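Local coordinates for oxidoreductase, NAD-binding/iron-sulfur cluster-binding protein (Nitratireductor pacificus pht-3B, PDB 6ZXU), which is a catabolic reductive dehalogenase that binds cobalamin and two four-iron, four-sulfur clusters and probably uses them to remove halogen from its substrates, at residues 43-48 with 119-124; 143-148 with 211-216; 678-683 with 698-703; 558-563 with 708-713. All coordinates share one frame; numbering follows the deposited sequence.

Contact 1. Residues 43-48 with 119-124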
# COMPACT_ATOMS: atom_id res chain seq x y z
N LEU A 43 -9.42 -1.37 17.14
CA LEU A 43 -10.52 -1.79 17.93
C LEU A 43 -10.22 -1.60 19.43
O LEU A 43 -9.06 -1.67 19.86
CB LEU A 43 -10.86 -3.30 17.63
CG LEU A 43 -11.23 -3.61 16.19
CD1 LEU A 43 -11.25 -5.12 16.03
CD2 LEU A 43 -12.61 -3.03 15.82
N ALA A 44 -11.28 -1.40 20.19
CA ALA A 44 -11.16 -1.13 21.65
C ALA A 44 -11.06 -2.45 22.44
O ALA A 44 -11.82 -2.70 23.38
CB ALA A 44 -12.34 -0.28 22.18
N LEU A 45 -10.04 -3.24 22.12
CA LEU A 45 -9.81 -4.53 22.74
C LEU A 45 -9.50 -4.39 24.25
O LEU A 45 -9.83 -5.24 25.05
CB LEU A 45 -8.69 -5.28 22.05
CG LEU A 45 -8.86 -5.55 20.54
CD1 LEU A 45 -7.69 -6.35 19.98
CD2 LEU A 45 -10.17 -6.18 20.24
N GLU A 46 -8.87 -3.32 24.62
CA GLU A 46 -8.54 -3.07 25.99
C GLU A 46 -9.75 -2.78 26.87
O GLU A 46 -9.60 -2.65 28.09
CB GLU A 46 -7.49 -1.95 26.10
CG GLU A 46 -8.03 -0.51 25.92
CD GLU A 46 -8.24 -0.05 24.43
OE1 GLU A 46 -8.05 -0.86 23.47
OE2 GLU A 46 -8.65 1.13 24.25
N ARG A 47 -10.94 -2.66 26.32
CA ARG A 47 -12.15 -2.45 27.12
C ARG A 47 -12.99 -3.70 27.22
O ARG A 47 -14.11 -3.63 27.72
CB ARG A 47 -12.96 -1.28 26.49
CG ARG A 47 -12.25 0.04 26.64
CD ARG A 47 -13.15 1.16 26.17
NE ARG A 47 -12.53 2.47 26.35
CZ ARG A 47 -12.77 3.29 27.36
NH1 ARG A 47 -13.61 2.96 28.33
NH2 ARG A 47 -12.15 4.48 27.42
N LEU A 48 -12.49 -4.83 26.77
CA LEU A 48 -13.24 -6.07 26.87
C LEU A 48 -12.91 -6.76 28.20
O LEU A 48 -11.79 -6.65 28.71
CB LEU A 48 -12.89 -7.00 25.75
CG LEU A 48 -13.21 -6.40 24.37
CD1 LEU A 48 -12.84 -7.37 23.30
CD2 LEU A 48 -14.66 -6.01 24.22
N ALA A 119 -3.61 -6.93 10.02
CA ALA A 119 -4.32 -7.81 10.92
C ALA A 119 -5.50 -7.04 11.50
O ALA A 119 -5.43 -5.86 11.72
CB ALA A 119 -3.41 -8.29 12.07
N SER A 120 -6.59 -7.74 11.75
CA SER A 120 -7.79 -7.17 12.37
C SER A 120 -7.68 -7.10 13.89
O SER A 120 -8.18 -6.16 14.51
CB SER A 120 -9.07 -7.98 11.96
OG SER A 120 -9.28 -7.95 10.53
N MET A 121 -7.03 -8.09 14.47
CA MET A 121 -6.99 -8.25 15.95
C MET A 121 -5.78 -9.11 16.24
O MET A 121 -5.51 -10.04 15.48
CB MET A 121 -8.27 -8.95 16.39
CG MET A 121 -8.42 -9.20 17.88
SD MET A 121 -10.04 -9.92 18.32
CE MET A 121 -11.05 -8.89 17.30
N VAL A 122 -5.00 -8.71 17.21
CA VAL A 122 -3.74 -9.39 17.54
C VAL A 122 -3.67 -9.65 19.07
O VAL A 122 -4.11 -8.84 19.85
CB VAL A 122 -2.50 -8.51 17.16
CG1 VAL A 122 -1.22 -9.29 17.36
CG2 VAL A 122 -2.59 -7.99 15.72
N GLY A 123 -3.10 -10.80 19.46
CA GLY A 123 -2.80 -11.09 20.83
C GLY A 123 -1.59 -11.99 20.94
O GLY A 123 -1.10 -12.53 19.96
N ILE A 124 -1.10 -12.13 22.14
CA ILE A 124 0.10 -12.96 22.39
C ILE A 124 -0.18 -13.92 23.55
O ILE A 124 -0.84 -13.56 24.55
CB ILE A 124 1.30 -12.07 22.76
CG1 ILE A 124 1.78 -11.35 21.52
CG2 ILE A 124 2.46 -12.90 23.33
CD1 ILE A 124 2.62 -10.16 21.79
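Leu43 and Leu45 meet Met121 without a ring or charged plane between them, and the flat group that takes part is the peptide of Ser120. Its carbonyl oxygen is approached by a methyl group, with Leu43 CD1 lying 3.6 Å from Ser120 O. Rings come from flanking parts of the chain: Phe227 touches Leu43, and Tyr115 of helix 103-116 touches Leu45.

The principal partner is the thioether chain of Met121. CG stands opposite the backbone N (chi1 -180°) and chi2 continues the extended course, which carries the chain out from the strand before a bend at chi3 (-44°) turns the methyl aside. The stem of this chain packs on one leucine, Leu45 CD1 resting 3.6 Å from Met121 CG. The bent end then reaches both leucines: Met121 CE is 4.0 Å from Leu43 CD1 and 4.1 Å from Leu45 CD2. Against Leu43 the methionine chain runs at about a right angle.

Met121 begins the outer strand 121-126 of an antiparallel four-stranded sheet, at a classic beta bulge in which Ser120 and Met121 both face Ala147 of the next strand. On the other segment Ala44 is the centre of an inverse gamma turn, and a short 3-10 turn follows. Through this bend the loop directs the CB atoms of Leu43 and Leu45 at the strand, while the CB of Ala44 between them stays clear of it. No hydrogen bond joins the two segments. Met121 also touches Leu215 and Leu228, and the hydroxyl of Ser120 is hydrogen-bonded to the backbone N of Gln149.

Contact 2. Residues 143-148 with 211-216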
# COMPACT_ATOMS: atom_id res chain seq x y z
N ALA A 143 3.64 -17.35 21.22
CA ALA A 143 2.90 -17.26 20.03
C ALA A 143 2.30 -15.83 19.90
O ALA A 143 1.66 -15.31 20.83
CB ALA A 143 1.82 -18.28 19.99
N LEU A 144 2.58 -15.19 18.77
CA LEU A 144 1.78 -14.05 18.25
C LEU A 144 0.64 -14.58 17.44
O LEU A 144 0.85 -15.24 16.46
CB LEU A 144 2.63 -13.16 17.41
CG LEU A 144 1.91 -11.93 16.87
CD1 LEU A 144 1.94 -10.82 17.84
CD2 LEU A 144 2.67 -11.50 15.64
N VAL A 145 -0.61 -14.28 17.89
CA VAL A 145 -1.78 -14.80 17.25
C VAL A 145 -2.53 -13.60 16.67
O VAL A 145 -2.62 -12.55 17.32
CB VAL A 145 -2.70 -15.53 18.24
CG1 VAL A 145 -3.80 -16.26 17.53
CG2 VAL A 145 -1.89 -16.52 19.09
N PHE A 146 -3.00 -13.73 15.45
CA PHE A 146 -3.75 -12.66 14.80
C PHE A 146 -4.88 -13.19 13.99
O PHE A 146 -4.84 -14.32 13.52
CB PHE A 146 -2.87 -11.76 14.01
CG PHE A 146 -2.20 -12.45 12.87
CD1 PHE A 146 -2.90 -12.62 11.66
CD2 PHE A 146 -0.90 -12.87 12.97
CE1 PHE A 146 -2.27 -13.22 10.60
CE2 PHE A 146 -0.29 -13.55 11.90
CZ PHE A 146 -0.99 -13.74 10.71
N ALA A 147 -5.94 -12.39 13.86
CA ALA A 147 -7.13 -12.74 13.08
C ALA A 147 -7.21 -11.72 11.94
O ALA A 147 -6.86 -10.53 12.08
CB ALA A 147 -8.39 -12.70 13.88
N VAL A 148 -7.65 -12.19 10.82
CA VAL A 148 -8.06 -11.29 9.74
C VAL A 148 -9.54 -11.51 9.52
O VAL A 148 -9.99 -12.63 9.25
CB VAL A 148 -7.21 -11.57 8.44
CG1 VAL A 148 -7.77 -10.82 7.21
CG2 VAL A 148 -5.79 -11.21 8.68
N VAL A 211 -7.95 -18.67 21.57
CA VAL A 211 -8.65 -18.52 22.87
C VAL A 211 -7.72 -18.11 23.99
O VAL A 211 -8.01 -17.18 24.73
CB VAL A 211 -9.42 -19.76 23.22
CG1 VAL A 211 -10.07 -19.55 24.59
CG2 VAL A 211 -10.46 -20.02 22.14
N ARG A 212 -6.55 -18.71 24.04
CA ARG A 212 -5.60 -18.42 25.10
C ARG A 212 -5.02 -17.02 24.94
O ARG A 212 -4.72 -16.31 25.92
CB ARG A 212 -4.47 -19.45 25.09
CG ARG A 212 -3.47 -19.28 26.21
CD ARG A 212 -2.28 -20.25 26.14
NE ARG A 212 -2.78 -21.61 26.00
CZ ARG A 212 -2.11 -22.61 25.43
NH1 ARG A 212 -2.68 -23.83 25.36
NH2 ARG A 212 -0.87 -22.41 24.97
N ALA A 213 -4.89 -16.55 23.71
CA ALA A 213 -4.32 -15.18 23.49
C ALA A 213 -5.39 -14.08 23.55
O ALA A 213 -5.05 -12.93 23.46
CB ALA A 213 -3.64 -15.12 22.08
N GLY A 214 -6.65 -14.45 23.72
CA GLY A 214 -7.66 -13.45 24.03
C GLY A 214 -8.38 -12.87 22.83
O GLY A 214 -9.00 -11.84 22.94
N LEU A 215 -8.36 -13.57 21.67
CA LEU A 215 -9.02 -13.04 20.46
C LEU A 215 -10.41 -13.57 20.31
O LEU A 215 -11.23 -12.96 19.67
CB LEU A 215 -8.19 -13.42 19.19
CG LEU A 215 -6.73 -13.08 19.10
CD1 LEU A 215 -6.26 -13.20 17.66
CD2 LEU A 215 -6.51 -11.69 19.62
N ALA A 216 -10.69 -14.76 20.88
CA ALA A 216 -11.98 -15.37 20.67
C ALA A 216 -12.46 -16.22 21.85
O ALA A 216 -11.71 -16.49 22.76
CB ALA A 216 -11.96 -16.18 19.38
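A Schellman motif ends helix 206-212 and sets the turn after it against strand 142-149, one of the two inner strands of the antiparallel four-stranded sheet, so that Ala213 and Leu215 meet Val145. Gly214 makes the turn with a positive phi of 92°, and its N bonds back to Val211 O at 3.2 Å. Either side of this glycine, the side chains of Ala213 and Leu215 point at the strand.

Val145 receives them with its two branches. Its chi1 of -170° places CG1 opposite the backbone N and CG2 beside it; CG2 lies 3.7 Å from Ala213 CB, while CG1 lies 3.9 Å from Leu215 CD1. Ala147, two residues on and on the same face of the strand, meets that leucine with its CB only loosely. Phe146 points to the other face, where its side chain packs on Ile179 of helix 168-190, so the sheet is held between that long helix and the turn. The side chains that meet are all apolar and buried, and no hydrogen bond crosses between the segments. Leu215 CD1 comes down on the strand's main chain as well, 3.7 Å from Val145 O and 3.8 Å from Phe146 CA.

Contact 3. Residues 678-683 with 698-703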
# COMPACT_ATOMS: atom_id res chain seq x y z
N ALA A 678 16.68 20.04 -13.17
CA ALA A 678 17.00 19.33 -14.41
C ALA A 678 15.83 18.39 -14.75
O ALA A 678 15.18 17.84 -13.83
CB ALA A 678 18.26 18.54 -14.26
N MET A 679 15.48 18.30 -16.01
CA MET A 679 14.45 17.36 -16.46
C MET A 679 15.04 16.42 -17.50
O MET A 679 15.96 16.79 -18.20
CB MET A 679 13.22 18.06 -17.01
CG MET A 679 13.48 18.96 -18.15
SD MET A 679 12.07 19.46 -19.11
CE MET A 679 10.77 19.89 -17.95
N TYR A 680 14.48 15.24 -17.62
CA TYR A 680 15.05 14.24 -18.49
C TYR A 680 13.93 13.64 -19.35
O TYR A 680 13.51 12.50 -19.12
CB TYR A 680 15.78 13.19 -17.71
CG TYR A 680 16.93 13.75 -16.95
CD1 TYR A 680 18.11 14.05 -17.57
CD2 TYR A 680 16.80 14.11 -15.62
CE1 TYR A 680 19.17 14.64 -16.90
CE2 TYR A 680 17.83 14.75 -14.93
CZ TYR A 680 19.03 15.01 -15.61
OH TYR A 680 20.11 15.60 -14.90
N PRO A 681 13.49 14.41 -20.37
CA PRO A 681 12.53 13.86 -21.30
C PRO A 681 13.24 12.85 -22.19
O PRO A 681 14.44 12.73 -22.10
CB PRO A 681 12.05 15.08 -22.08
CG PRO A 681 13.21 16.02 -22.00
CD PRO A 681 13.84 15.79 -20.69
N PRO A 682 12.50 12.13 -23.07
CA PRO A 682 13.14 11.12 -23.91
C PRO A 682 14.47 11.47 -24.57
O PRO A 682 15.36 10.62 -24.65
CB PRO A 682 12.05 10.80 -24.93
CG PRO A 682 10.81 10.90 -24.09
CD PRO A 682 11.03 12.10 -23.23
N ARG A 683 14.64 12.68 -25.03
CA ARG A 683 15.91 12.95 -25.63
C ARG A 683 17.12 12.83 -24.72
O ARG A 683 18.21 12.72 -25.22
CB ARG A 683 15.93 14.29 -26.31
CG ARG A 683 15.82 15.48 -25.49
CD ARG A 683 15.83 16.74 -26.39
NE ARG A 683 17.17 16.97 -26.90
CZ ARG A 683 18.10 17.69 -26.30
NH1 ARG A 683 17.81 18.35 -25.21
NH2 ARG A 683 19.35 17.72 -26.78
N VAL A 698 24.37 10.53 -16.49
CA VAL A 698 23.25 11.45 -16.58
C VAL A 698 23.77 12.84 -17.02
O VAL A 698 24.73 13.37 -16.47
CB VAL A 698 22.49 11.52 -15.25
CG1 VAL A 698 21.46 12.62 -15.29
CG2 VAL A 698 21.70 10.26 -15.05
N ASP A 699 23.12 13.46 -18.02
CA ASP A 699 23.58 14.75 -18.53
C ASP A 699 22.92 15.89 -17.77
O ASP A 699 21.97 16.48 -18.24
CB ASP A 699 23.31 14.82 -20.03
CG ASP A 699 23.76 16.15 -20.66
OD1 ASP A 699 24.39 16.97 -19.95
OD2 ASP A 699 23.42 16.43 -21.87
N ARG A 700 23.49 16.26 -16.65
CA ARG A 700 22.81 17.23 -15.80
C ARG A 700 22.84 18.59 -16.40
O ARG A 700 21.82 19.30 -16.40
CB ARG A 700 23.42 17.23 -14.40
CG ARG A 700 22.63 18.13 -13.48
CD ARG A 700 22.72 17.70 -12.04
NE ARG A 700 21.86 18.59 -11.25
CZ ARG A 700 20.60 18.37 -10.96
NH1 ARG A 700 20.00 17.25 -11.32
NH2 ARG A 700 19.96 19.29 -10.29
N SER A 701 23.95 19.04 -16.94
CA SER A 701 23.91 20.39 -17.52
C SER A 701 22.89 20.46 -18.66
O SER A 701 22.16 21.46 -18.81
CB SER A 701 25.30 20.84 -17.96
OG SER A 701 25.69 19.83 -18.79
N GLY A 702 22.77 19.39 -19.44
CA GLY A 702 21.77 19.37 -20.51
C GLY A 702 20.34 19.37 -19.93
O GLY A 702 19.46 20.01 -20.47
N GLY A 703 20.10 18.62 -18.84
CA GLY A 703 18.77 18.59 -18.20
C GLY A 703 18.38 19.90 -17.58
O GLY A 703 17.21 20.25 -17.62
O HOH W 1 19.31 20.49 -23.11
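Ala678 and Gly703 bring their backbones to a CA separation of 4.2 Å, and here the contact is at its tightest. Met679 N donates to Gly703 O at 3.1 Å; the bond is nearly straight (163°), but the donor stands above the carbonyl plane. Ala678 CA adds a CH contact to the same oxygen. Buried alongside, Met679 O finds no hydrogen-bonding partner.

Tyr680 extends this close fit. Asp699 O and Arg700 CA lie at the edge of its ring, and Val698 CG1 presses on CZ from 3.4 Å. Its hydroxyl is hydrogen-bonded to Glu573, which also forms a salt bridge with Arg700. A leucine in place of Tyr680 would probably leave Glu573 without its hydroxyl mate and open a gap beside Val698. With CG opposite its backbone N (chi1 -174°), the extended Arg700 lays a guanidinium face on Ala678 CB, 3.7 Å from NH1; Asp571 pairs with NH2.

Toward Arg683 the packing gives way to water, which donates to Gly702 O at 2.7 Å and is only weakly held by Arg683 NH1. Nearby, Asp699 caps the helix, its OD1 accepting from Gly702 N at 3.0 Å.

The contact thus sets the first turn of helix 700-709 on the loop that follows helix 671-674. Helix 572-581 flanks Tyr680 and Arg700, strand 560-562 lies against Met679, and the Tyr680 ring meets that of Phe317, a cobalamin-binding residue.

Contact 4. Residues 558-563 with 708-713; sequences DKVMFN and AAAETP
Met561 and Pro713 lie to one side of a single backbone bond and Val560 and Ala710 to the other. That bond runs from Met561 N to Glu711 O at 3.0 Å, and the donor approaches nearly along the C=O axis (171°). The methionine side chain curls round the same carbonyl. With CG beside its own backbone N (chi1 -67°), CB and CG sit near the acceptor, Met561 CG at 3.4 Å from Glu711 O. Further bends at chi2 and chi3 bring the sulfur over the start of the next helix, where Met561 SD is 3.9 Å from Pro713 CA.

The proline ring is turned to the peptide that leads into the strand: Pro713 CD lies 3.3 Å from Lys559 O, and CG is close to the same oxygen. An alanine in place of Pro713 would probably open a gap over the Lys559 carbonyl and let the entry to the helix shift. Only the stem of Lys559 joins in, since its NZ leads away to Gln536 and Glu566. On the opposite flank Ala710 CB points at the strand and meets Val560 CB at 3.9 Å and Met561 O at 3.8 Å. The extended chain of Glu711 brings OE2 to 4.1 Å from Met561 CG, while OE1 forms a salt bridge with Arg719.

Residues 710-713 run across the strand, the two directions 109° apart, and link helix 700-709 to helix 713-721, whose N-cap Thr712 bonds to Ala715 N. Strand 560-562 pairs antiparallel with 565-567, and its Phe562, pointing away from this contact, touches the cobalamin.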
# COMPACT_ATOMS: atom_id res chain seq x y z
N ASP A 558 6.08 26.98 -11.79
CA ASP A 558 4.89 26.74 -12.53
C ASP A 558 5.00 25.39 -13.26
O ASP A 558 6.09 24.86 -13.41
CB ASP A 558 4.71 27.85 -13.56
CG ASP A 558 4.33 29.17 -12.92
OD1 ASP A 558 3.71 29.18 -11.81
OD2 ASP A 558 4.64 30.19 -13.58
N LYS A 559 3.87 24.87 -13.68
CA LYS A 559 3.86 23.68 -14.49
C LYS A 559 4.56 23.96 -15.83
O LYS A 559 4.58 25.09 -16.32
CB LYS A 559 2.45 23.19 -14.73
CG LYS A 559 1.83 22.52 -13.52
CD LYS A 559 0.35 22.19 -13.73
CE LYS A 559 -0.48 23.42 -13.42
NZ LYS A 559 -1.90 23.15 -13.74
N VAL A 560 5.15 22.93 -16.41
CA VAL A 560 5.82 22.96 -17.69
C VAL A 560 5.26 21.82 -18.57
O VAL A 560 4.58 20.89 -18.10
CB VAL A 560 7.36 22.79 -17.57
CG1 VAL A 560 7.97 23.95 -16.82
CG2 VAL A 560 7.78 21.49 -16.89
N MET A 561 5.56 21.92 -19.86
CA MET A 561 5.31 20.79 -20.76
C MET A 561 6.52 19.87 -20.69
O MET A 561 7.67 20.34 -20.67
CB MET A 561 5.11 21.32 -22.23
CG MET A 561 3.86 22.16 -22.45
SD MET A 561 2.34 21.46 -21.81
CE MET A 561 2.14 20.04 -22.88
N PHE A 562 6.25 18.59 -20.71
CA PHE A 562 7.27 17.55 -20.62
C PHE A 562 6.73 16.38 -21.42
O PHE A 562 5.71 15.85 -21.07
CB PHE A 562 7.45 17.16 -19.10
CG PHE A 562 8.41 16.03 -18.85
CD1 PHE A 562 7.99 14.70 -18.80
CD2 PHE A 562 9.75 16.29 -18.67
CE1 PHE A 562 8.88 13.69 -18.64
CE2 PHE A 562 10.65 15.26 -18.52
CZ PHE A 562 10.20 13.96 -18.47
N ASN A 563 7.44 16.00 -22.50
CA ASN A 563 7.14 14.82 -23.30
C ASN A 563 5.67 14.78 -23.63
O ASN A 563 5.02 13.74 -23.54
CB ASN A 563 7.56 13.53 -22.61
CG ASN A 563 7.45 12.29 -23.53
OD1 ASN A 563 7.51 12.39 -24.75
ND2 ASN A 563 7.34 11.16 -22.94
N ALA A 708 14.93 24.92 -18.63
CA ALA A 708 14.81 26.31 -18.95
C ALA A 708 14.15 26.52 -20.33
O ALA A 708 13.47 27.48 -20.55
CB ALA A 708 16.21 26.97 -18.91
N ALA A 709 14.28 25.56 -21.21
CA ALA A 709 13.71 25.68 -22.55
C ALA A 709 12.30 25.09 -22.66
O ALA A 709 11.69 25.19 -23.69
CB ALA A 709 14.61 24.96 -23.56
N ALA A 710 11.78 24.48 -21.61
CA ALA A 710 10.46 23.84 -21.66
C ALA A 710 9.35 24.83 -22.06
O ALA A 710 9.31 25.94 -21.58
CB ALA A 710 10.13 23.16 -20.34
N GLU A 711 8.48 24.40 -22.98
CA GLU A 711 7.34 25.20 -23.40
C GLU A 711 6.38 25.37 -22.20
O GLU A 711 6.18 24.44 -21.41
CB GLU A 711 6.65 24.50 -24.56
CG GLU A 711 5.47 25.23 -25.19
CD GLU A 711 4.78 24.43 -26.37
OE1 GLU A 711 4.40 25.08 -27.38
OE2 GLU A 711 4.62 23.17 -26.30
N THR A 712 5.80 26.55 -22.06
CA THR A 712 4.76 26.73 -21.02
C THR A 712 3.44 26.12 -21.48
O THR A 712 3.17 26.00 -22.67
CB THR A 712 4.50 28.19 -20.65
OG1 THR A 712 3.82 28.80 -21.73
CG2 THR A 712 5.80 28.92 -20.41
N PRO A 713 2.61 25.68 -20.54
CA PRO A 713 1.33 25.12 -20.93
C PRO A 713 0.48 26.14 -21.66
O PRO A 713 -0.26 25.76 -22.54
CB PRO A 713 0.71 24.64 -19.60
CG PRO A 713 1.88 24.37 -18.71
CD PRO A 713 2.92 25.40 -19.12

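In the fold
From the N terminus, contact 1 closes the first loop, returning the chain through helices 74-85 and 103-116 to the outer strand 121-126. Contact 2 opens only after that loop is shut and brings the end of helix 206-212 back to strand 142-149. The two strands are neighbours, and the contacts touch, with Gly123 O facing Val145 N at 2.8 Å in a probable hydrogen bond. Far across the chain, about 52 to 56 Å between centres, contact 4 ties the hairpin strand 560-562 to the C-terminal helices. Within its long loop lies the short one of contact 3. This second pair also touches, Met679 CE meeting Val560 CG2 at 3.6 Å, and both use helix 700-709.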